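Long-range contacts in platelet aggregation factor Sm-hPAF (Streptococcus mitis, PDB 4GWI), which binds fucosylated Lewis glycans through its F-type lectin domain, the part modelled here, and as a whole toxin probably forms pores in cholesterol-containing host membranes: residues A18-A29 with T47-Q58; A95-H103 with V115-Y124. The protein carries 2 engineered substitutions. One frame throughout, in Å; residues are numbered along the deposited sequence.

Both contacts belong to the beta-sandwich of one F-type lectin domain, and their centres lie about 21 Å apart. Contact 1 closes before contact 2 opens along the chain, so the two come in series. They share the five-stranded antiparallel sheet at its two ends: contact 1 pairs strand 17-20, one outermost strand, with strand 56-61, while contact 2 reaches strand 98-104, the other outermost strand, and crosses to the second sheet. They meet where Gln58 packs on Tyr124, OE1 to CD2 3.6 Å. Contact 1 carries part of the glycan pocket; contact 2 is sandwich packing at the far side of the sheet.

Contact 1: residues A18-A29 with T47-Q58; sequences ASQSSTAHGGAA and THTNFEDNAWWQ. Engineered in segment 18-29: His25 (natural residue Tyr). With FUC (alpha-L-fucopyranose), chain B.
Thr47 lies against the turn at Gly27, its CG2 reaching toward the carbonyl oxygens of Ala28 and Ala29, while a water joins its OG1 to Gln20 OE1; Thr47 OG1 is also hydrogen-bonded to Leu138 N. His48 N then donates to Gly27 O (2.9 Å), in the carbonyl plane and on a lone pair. Gln20 NE2 reaches the same oxygen and gives its other hydrogen to Thr23 OG1, both partners close to the amide plane, so the amide's rotation is fixed. The His48 ring stands with one face toward the edge of engineered His25 (tyrosine in the natural protein), the planes at 62° and the centroids 5.0 Å apart. His48 ND1 donates to Thr49 O, which helps orient the ring so that His48 NE2 is hydrogen-bonded to fucose O4 (2.6 Å), in the ring plane at its edge.

Asn50 N donates to Ser22 OG (2.8 Å). Ser22 OG in turn donates a hydrogen bond to Glu52 OE2 (2.6 Å), and Ser21 OG gives OE2 a second bond from the opposite face of the carboxylate. Two hydroxyls therefore grip one oxygen, which would probably favour the charged form of the carboxylate. Trp56 N donates back to Ser21 OG; with chi1 at 58°, its indole folds over the strand and takes Ser21 CB on the face of the five-membered ring, a CH-pi contact 3.5 Å from CB to the centroid. Trp57 turns to the other side, where NE1 donates almost straight to Ala29 O (2.9 Å, 172°). Gln58 and Ser19 form a hydrogen-bonded antiparallel pair. Beyond this strand pairing the two segments run on as loops to the rim of the sandwich, where His25, His48 and Phe51, with Arg75 and Arg83, line the fucose pocket of an F-type lectin.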
# COMPACT_ATOMS: atom_id res chain seq x y z
N ALA A 18 9.17 -4.69 4.09
CA ALA A 18 8.43 -3.42 3.81
C ALA A 18 9.26 -2.34 4.39
O ALA A 18 10.04 -2.46 5.37
CB ALA A 18 6.98 -3.43 4.41
N SER A 19 9.04 -1.18 3.80
CA SER A 19 9.78 0.04 4.26
C SER A 19 8.90 1.26 3.94
O SER A 19 7.91 1.18 3.23
CB SER A 19 11.16 0.23 3.60
OG SER A 19 11.01 0.35 2.21
N GLN A 20 9.26 2.40 4.54
CA GLN A 20 8.46 3.60 4.26
C GLN A 20 9.39 4.84 4.50
O GLN A 20 10.52 4.72 5.03
CB GLN A 20 7.16 3.59 5.16
CG GLN A 20 7.52 3.61 6.67
CD GLN A 20 6.32 3.33 7.52
OE1 GLN A 20 5.24 3.00 7.03
NE2 GLN A 20 6.51 3.43 8.87
N SER A 21 8.86 5.95 4.08
CA SER A 21 9.67 7.21 4.11
C SER A 21 10.11 7.66 5.48
O SER A 21 11.24 8.21 5.56
CB SER A 21 8.84 8.31 3.35
OG SER A 21 7.58 8.49 3.93
N SER A 22 9.37 7.44 6.53
CA SER A 22 9.79 7.67 7.86
C SER A 22 8.76 6.92 8.73
O SER A 22 7.71 6.48 8.20
CB SER A 22 9.66 9.21 8.19
OG SER A 22 8.35 9.73 7.89
N THR A 23 9.02 6.88 10.05
CA THR A 23 8.10 6.20 10.97
C THR A 23 7.77 7.08 12.14
O THR A 23 8.73 7.68 12.68
CB THR A 23 8.78 4.86 11.46
OG1 THR A 23 9.07 4.05 10.26
CG2 THR A 23 7.85 4.10 12.40
N ALA A 24 6.51 7.20 12.52
CA ALA A 24 6.10 7.97 13.67
C ALA A 24 5.09 7.18 14.44
O ALA A 24 4.43 6.27 13.87
CB ALA A 24 5.42 9.28 13.20
N HIS A 25 4.91 7.54 15.70
CA HIS A 25 3.89 6.92 16.53
C HIS A 25 3.98 5.38 16.56
O HIS A 25 2.94 4.70 16.77
CB HIS A 25 2.46 7.30 16.13
CG HIS A 25 2.18 8.79 16.34
ND1 HIS A 25 2.16 9.32 17.60
CD2 HIS A 25 1.90 9.83 15.44
CE1 HIS A 25 1.89 10.64 17.50
NE2 HIS A 25 1.76 10.97 16.20
N GLY A 26 5.20 4.89 16.40
CA GLY A 26 5.43 3.41 16.46
C GLY A 26 4.87 2.70 15.23
O GLY A 26 4.80 1.44 15.30
N GLY A 27 4.45 3.38 14.14
CA GLY A 27 3.64 2.68 13.06
C GLY A 27 4.55 2.02 12.01
O GLY A 27 4.62 2.42 10.85
N ALA A 28 5.23 0.96 12.45
CA ALA A 28 6.17 0.25 11.62
C ALA A 28 5.58 -0.19 10.27
O ALA A 28 4.43 -0.62 10.17
CB ALA A 28 6.56 -1.04 12.37
N ALA A 29 6.41 -0.04 9.23
CA ALA A 29 5.97 -0.34 7.87
C ALA A 29 5.50 -1.80 7.73
O ALA A 29 4.60 -2.05 6.94
CB ALA A 29 7.15 -0.15 6.87
N THR A 47 0.15 1.30 9.81
CA THR A 47 1.47 1.99 9.74
C THR A 47 1.26 3.51 9.95
O THR A 47 0.11 4.00 9.98
CB THR A 47 2.06 1.86 8.33
OG1 THR A 47 1.25 2.55 7.34
CG2 THR A 47 2.13 0.39 7.81
N HIS A 48 2.41 4.21 10.07
CA HIS A 48 2.31 5.72 10.18
C HIS A 48 3.65 6.30 9.90
O HIS A 48 4.66 5.91 10.52
CB HIS A 48 1.92 6.05 11.68
CG HIS A 48 1.24 7.37 11.86
ND1 HIS A 48 1.75 8.58 11.41
CD2 HIS A 48 0.07 7.63 12.56
CE1 HIS A 48 0.87 9.56 11.80
NE2 HIS A 48 -0.16 8.99 12.48
N THR A 49 3.69 7.22 8.92
CA THR A 49 4.94 7.96 8.70
C THR A 49 4.88 9.32 9.45
O THR A 49 3.86 9.64 10.08
CB THR A 49 5.17 8.29 7.24
OG1 THR A 49 4.15 9.19 6.76
CG2 THR A 49 5.03 7.02 6.28
N ASN A 50 5.99 10.05 9.35
CA ASN A 50 5.89 11.43 9.84
C ASN A 50 4.88 12.18 8.97
O ASN A 50 4.55 11.83 7.86
CB ASN A 50 7.25 12.07 9.68
CG ASN A 50 8.32 11.47 10.58
OD1 ASN A 50 8.01 10.94 11.64
ND2 ASN A 50 9.58 11.74 10.25
N PHE A 51 4.46 13.33 9.51
CA PHE A 51 3.79 14.33 8.66
C PHE A 51 4.88 14.91 7.82
O PHE A 51 5.90 15.49 8.35
CB PHE A 51 3.22 15.48 9.53
CG PHE A 51 1.95 15.18 10.23
CD1 PHE A 51 0.69 15.80 9.82
CD2 PHE A 51 1.95 14.34 11.33
CE1 PHE A 51 -0.46 15.48 10.50
CE2 PHE A 51 0.77 13.99 11.95
CZ PHE A 51 -0.45 14.57 11.57
N GLU A 52 4.82 14.73 6.50
CA GLU A 52 5.92 15.12 5.62
C GLU A 52 5.35 15.26 4.24
O GLU A 52 4.18 14.87 3.98
CB GLU A 52 7.08 14.14 5.67
CG GLU A 52 6.69 12.71 5.10
CD GLU A 52 7.84 11.77 5.27
OE1 GLU A 52 9.06 12.14 5.17
OE2 GLU A 52 7.53 10.60 5.55
N ASP A 53 6.16 15.82 3.34
CA ASP A 53 5.74 15.85 1.94
C ASP A 53 6.02 14.56 1.20
O ASP A 53 7.07 13.94 1.37
CB ASP A 53 6.52 16.97 1.22
CG ASP A 53 6.16 18.38 1.80
OD1 ASP A 53 5.23 18.57 2.63
OD2 ASP A 53 6.93 19.30 1.42
N ASN A 54 5.01 14.15 0.40
CA ASN A 54 5.21 12.99 -0.47
C ASN A 54 5.65 11.72 0.33
O ASN A 54 6.56 11.02 -0.07
CB ASN A 54 6.30 13.29 -1.55
CG ASN A 54 5.89 14.48 -2.42
OD1 ASN A 54 4.72 14.67 -2.76
ND2 ASN A 54 6.82 15.37 -2.60
N ALA A 55 4.91 11.47 1.40
CA ALA A 55 5.20 10.22 2.20
C ALA A 55 4.95 8.99 1.28
O ALA A 55 4.09 9.03 0.38
CB ALA A 55 4.22 10.20 3.36
N TRP A 56 5.66 7.92 1.60
CA TRP A 56 5.45 6.72 0.79
C TRP A 56 5.70 5.45 1.66
O TRP A 56 6.34 5.52 2.70
CB TRP A 56 6.35 6.70 -0.51
CG TRP A 56 7.85 6.79 -0.21
CD1 TRP A 56 8.64 7.97 -0.17
CD2 TRP A 56 8.72 5.74 0.29
NE1 TRP A 56 9.95 7.66 0.19
CE2 TRP A 56 10.06 6.34 0.49
CE3 TRP A 56 8.59 4.34 0.45
CZ2 TRP A 56 11.15 5.59 1.00
CZ3 TRP A 56 9.68 3.61 0.95
CH2 TRP A 56 10.95 4.22 1.22
N TRP A 57 5.20 4.34 1.13
CA TRP A 57 5.40 3.00 1.77
C TRP A 57 5.64 2.04 0.63
O TRP A 57 5.09 2.22 -0.49
CB TRP A 57 4.06 2.70 2.48
CG TRP A 57 4.05 1.29 3.03
CD1 TRP A 57 4.38 0.89 4.38
CD2 TRP A 57 3.67 0.08 2.33
NE1 TRP A 57 4.25 -0.53 4.49
CE2 TRP A 57 3.82 -1.01 3.30
CE3 TRP A 57 3.23 -0.19 1.02
CZ2 TRP A 57 3.62 -2.33 2.95
CZ3 TRP A 57 3.01 -1.53 0.66
CH2 TRP A 57 3.13 -2.56 1.64
N GLN A 58 6.45 0.99 0.84
CA GLN A 58 6.78 0.05 -0.23
C GLN A 58 6.89 -1.36 0.34
O GLN A 58 7.34 -1.53 1.50
CB GLN A 58 8.15 0.46 -0.79
CG GLN A 58 8.61 -0.49 -1.92
CD GLN A 58 9.93 0.09 -2.42
OE1 GLN A 58 10.99 -0.24 -1.88
NE2 GLN A 58 9.79 1.00 -3.34
C1 FUC B . -4.71 10.32 16.08
C2 FUC B . -4.32 11.38 15.07
C3 FUC B . -2.88 11.76 15.22
C4 FUC B . -2.04 10.52 15.03
C5 FUC B . -2.50 9.52 16.07
C6 FUC B . -1.71 8.23 16.01
O2 FUC B . -5.13 12.53 15.26
O3 FUC B . -2.57 12.70 14.27
O4 FUC B . -2.23 10.05 13.72
O5 FUC B . -3.86 9.22 15.93
O HOH W 1 11.23 -2.31 0.70
O HOH W 2 2.93 4.05 5.91
O HOH W 3 11.25 11.02 4.67

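Contact 2: residues A95-H103 with V115-Y124; sequences AKQEVARQH and VFFTAKDARY. Unlike the reference sequence in segment 115-124: Asp121 (reference Ala).
Ala100 sets its CB against Phe117, and Val99 rests near Ala122, as edge strand 98-104 of one sheet of the sandwich lies over strands 112-117 and 120-122 of the other. The two segments are layered, not paired: the short strands 100-103 and 115-117 pass 9.0 Å apart at their axes. Val99 and Ala100 both face Leu91 in a classic beta bulge, and Leu91 also touches Phe117, Lys120 and Ala122 between the layers.

The apolar contacts run along the strand. Ala100 CB is 3.7 Å from Phe117 CE1, coming at the ring obliquely, and also meets the aliphatic CG of Lys120. Val99 CG2 lies 4.1 Å from Ala122 CB. At the loop end, Lys96 runs obliquely across the Tyr124 ring, CD above one face toward the rim, and brings CE to 3.6 Å from Tyr124 OH, while Arg123 CG lies over the opposite face.

Water carries part of the polar contact. One molecule donates to Val99 O and accepts from Lys120 NZ; another donates to Gln102 OE1 and accepts from Phe116 N.

The direct hydrogen bond is made by Gln102. Its chain is extended beyond CG (chi2 179°) and slides past Phe117, placing NE2 over one face of that ring, 3.5 Å from CE1. From there NE2 donates to Phe116 O at 2.8 Å and 167°, approaching from above the carbonyl plane while the oxygen lies in the plane of the Gln102 amide.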
# COMPACT_ATOMS: atom_id res chain seq x y z
N ALA A 95 15.00 -3.41 -10.99
CA ALA A 95 15.91 -2.29 -11.07
C ALA A 95 15.32 -1.01 -10.54
O ALA A 95 15.85 0.12 -10.60
CB ALA A 95 16.27 -2.07 -12.58
N LYS A 96 14.10 -1.15 -9.91
CA LYS A 96 13.39 0.00 -9.28
C LYS A 96 12.89 1.08 -10.25
O LYS A 96 12.64 2.23 -9.90
CB LYS A 96 14.17 0.57 -8.10
CG LYS A 96 14.29 -0.49 -7.01
CD LYS A 96 14.61 0.18 -5.65
CE LYS A 96 15.32 -0.81 -4.75
NZ LYS A 96 15.41 -0.18 -3.40
N GLN A 97 12.71 0.66 -11.53
CA GLN A 97 12.06 1.54 -12.49
C GLN A 97 10.58 1.30 -12.47
O GLN A 97 10.12 0.14 -12.39
CB GLN A 97 12.54 1.11 -13.93
CG GLN A 97 14.05 1.27 -14.07
CD GLN A 97 14.49 0.80 -15.48
OE1 GLN A 97 14.29 -0.36 -15.81
NE2 GLN A 97 15.10 1.74 -16.30
N GLU A 98 9.82 2.37 -12.74
CA GLU A 98 8.35 2.25 -12.82
C GLU A 98 7.88 1.44 -14.00
O GLU A 98 8.31 1.68 -15.18
CB GLU A 98 7.81 3.66 -12.90
CG GLU A 98 6.35 3.75 -13.10
CD GLU A 98 5.89 5.25 -13.33
OE1 GLU A 98 6.45 6.15 -12.72
OE2 GLU A 98 4.98 5.44 -14.13
N VAL A 99 7.04 0.43 -13.75
CA VAL A 99 6.38 -0.27 -14.83
C VAL A 99 4.88 -0.03 -14.88
O VAL A 99 4.24 -0.34 -15.93
CB VAL A 99 6.68 -1.78 -14.84
CG1 VAL A 99 8.19 -2.10 -14.88
CG2 VAL A 99 6.16 -2.50 -13.60
N ALA A 100 4.30 0.53 -13.79
CA ALA A 100 2.89 0.92 -13.89
C ALA A 100 2.60 1.90 -12.80
O ALA A 100 3.29 1.89 -11.81
CB ALA A 100 1.97 -0.34 -13.76
N ARG A 101 1.59 2.74 -12.98
CA ARG A 101 1.25 3.78 -12.01
C ARG A 101 -0.20 4.12 -12.20
O ARG A 101 -0.64 4.33 -13.33
CB ARG A 101 2.16 5.04 -12.21
CG ARG A 101 1.80 6.18 -11.28
CD ARG A 101 2.71 7.42 -11.53
NE ARG A 101 4.09 7.10 -11.33
CZ ARG A 101 4.80 7.30 -10.20
NH1 ARG A 101 4.22 7.84 -9.13
NH2 ARG A 101 6.10 6.93 -10.17
N GLN A 102 -0.99 4.14 -11.10
CA GLN A 102 -2.39 4.62 -11.15
C GLN A 102 -2.57 5.63 -10.07
O GLN A 102 -2.06 5.47 -8.95
CB GLN A 102 -3.34 3.48 -10.90
CG GLN A 102 -3.40 2.57 -12.13
CD GLN A 102 -4.33 1.38 -11.97
OE1 GLN A 102 -5.47 1.53 -11.50
NE2 GLN A 102 -3.88 0.17 -12.45
N HIS A 103 -3.27 6.70 -10.38
CA HIS A 103 -3.56 7.76 -9.45
C HIS A 103 -4.99 7.69 -8.94
O HIS A 103 -5.93 7.35 -9.69
CB HIS A 103 -3.37 9.09 -10.19
CG HIS A 103 -3.76 10.28 -9.33
ND1 HIS A 103 -2.98 10.72 -8.33
CD2 HIS A 103 -4.94 11.03 -9.30
CE1 HIS A 103 -3.62 11.78 -7.71
NE2 HIS A 103 -4.82 11.93 -8.28
N VAL A 115 -7.09 -2.20 -6.60
CA VAL A 115 -6.43 -1.60 -7.82
C VAL A 115 -6.06 -2.77 -8.70
O VAL A 115 -5.40 -3.75 -8.31
CB VAL A 115 -5.15 -0.90 -7.33
CG1 VAL A 115 -4.52 -0.21 -8.58
CG2 VAL A 115 -5.44 0.14 -6.26
N PHE A 116 -6.48 -2.73 -9.97
CA PHE A 116 -6.20 -3.82 -10.89
C PHE A 116 -5.12 -3.45 -11.91
O PHE A 116 -5.20 -2.32 -12.42
CB PHE A 116 -7.50 -4.20 -11.64
CG PHE A 116 -8.52 -4.85 -10.69
CD1 PHE A 116 -8.42 -6.21 -10.50
CD2 PHE A 116 -9.50 -4.07 -10.08
CE1 PHE A 116 -9.33 -6.86 -9.63
CE2 PHE A 116 -10.43 -4.74 -9.19
CZ PHE A 116 -10.29 -6.10 -9.01
N PHE A 117 -4.13 -4.34 -12.07
CA PHE A 117 -3.07 -4.09 -13.06
C PHE A 117 -3.13 -5.09 -14.16
O PHE A 117 -3.57 -6.21 -13.96
CB PHE A 117 -1.74 -4.18 -12.36
CG PHE A 117 -1.44 -2.96 -11.50
CD1 PHE A 117 -1.00 -1.78 -12.01
CD2 PHE A 117 -1.67 -3.01 -10.09
CE1 PHE A 117 -0.70 -0.64 -11.24
CE2 PHE A 117 -1.35 -1.88 -9.33
CZ PHE A 117 -0.92 -0.69 -9.86
N THR A 118 -2.69 -4.64 -15.38
CA THR A 118 -2.86 -5.54 -16.56
C THR A 118 -1.64 -6.41 -16.73
O THR A 118 -0.67 -6.05 -17.46
CB THR A 118 -3.10 -4.71 -17.80
OG1 THR A 118 -4.18 -3.76 -17.56
CG2 THR A 118 -3.52 -5.61 -18.95
N ALA A 119 -1.56 -7.42 -15.87
CA ALA A 119 -0.52 -8.50 -15.89
C ALA A 119 0.88 -7.93 -15.91
O ALA A 119 1.66 -8.14 -16.88
CB ALA A 119 -0.75 -9.42 -17.09
N LYS A 120 1.22 -7.14 -14.88
CA LYS A 120 2.45 -6.44 -14.87
C LYS A 120 3.55 -7.14 -14.12
O LYS A 120 3.36 -7.49 -12.92
CB LYS A 120 2.24 -5.05 -14.22
CG LYS A 120 1.31 -4.08 -14.98
CD LYS A 120 2.00 -3.65 -16.32
CE LYS A 120 0.91 -2.93 -17.14
NZ LYS A 120 1.54 -2.68 -18.51
N ASP A 121 4.74 -7.28 -14.70
CA ASP A 121 5.83 -7.95 -14.01
C ASP A 121 6.62 -7.01 -13.14
O ASP A 121 7.26 -6.08 -13.68
CB ASP A 121 6.73 -8.66 -15.02
CG ASP A 121 5.96 -9.73 -15.78
OD1 ASP A 121 5.57 -10.79 -15.17
OD2 ASP A 121 5.64 -9.51 -17.02
N ALA A 122 6.51 -7.14 -11.80
CA ALA A 122 7.08 -6.16 -10.92
C ALA A 122 7.61 -6.84 -9.69
O ALA A 122 7.08 -7.90 -9.32
CB ALA A 122 5.97 -5.22 -10.49
N ARG A 123 8.60 -6.19 -9.08
CA ARG A 123 9.13 -6.72 -7.82
C ARG A 123 8.67 -5.86 -6.65
O ARG A 123 8.56 -6.42 -5.49
CB ARG A 123 10.66 -6.77 -7.88
CG ARG A 123 11.23 -7.30 -6.53
CD ARG A 123 12.64 -7.74 -6.62
NE ARG A 123 13.19 -7.82 -5.22
CZ ARG A 123 14.40 -8.27 -4.93
NH1 ARG A 123 15.18 -8.81 -5.93
NH2 ARG A 123 14.79 -8.17 -3.66
N TYR A 124 8.43 -4.58 -6.82
CA TYR A 124 8.06 -3.68 -5.69
C TYR A 124 6.71 -3.11 -5.91
O TYR A 124 6.31 -2.76 -7.07
CB TYR A 124 9.08 -2.54 -5.56
CG TYR A 124 10.51 -2.98 -5.29
CD1 TYR A 124 11.38 -3.30 -6.39
CD2 TYR A 124 10.98 -3.21 -3.99
CE1 TYR A 124 12.68 -3.72 -6.19
CE2 TYR A 124 12.32 -3.58 -3.77
CZ TYR A 124 13.17 -3.81 -4.85
OH TYR A 124 14.43 -4.32 -4.62
O HOH W 4 4.38 -1.68 -18.29
O HOH W 5 -7.58 -0.24 -11.01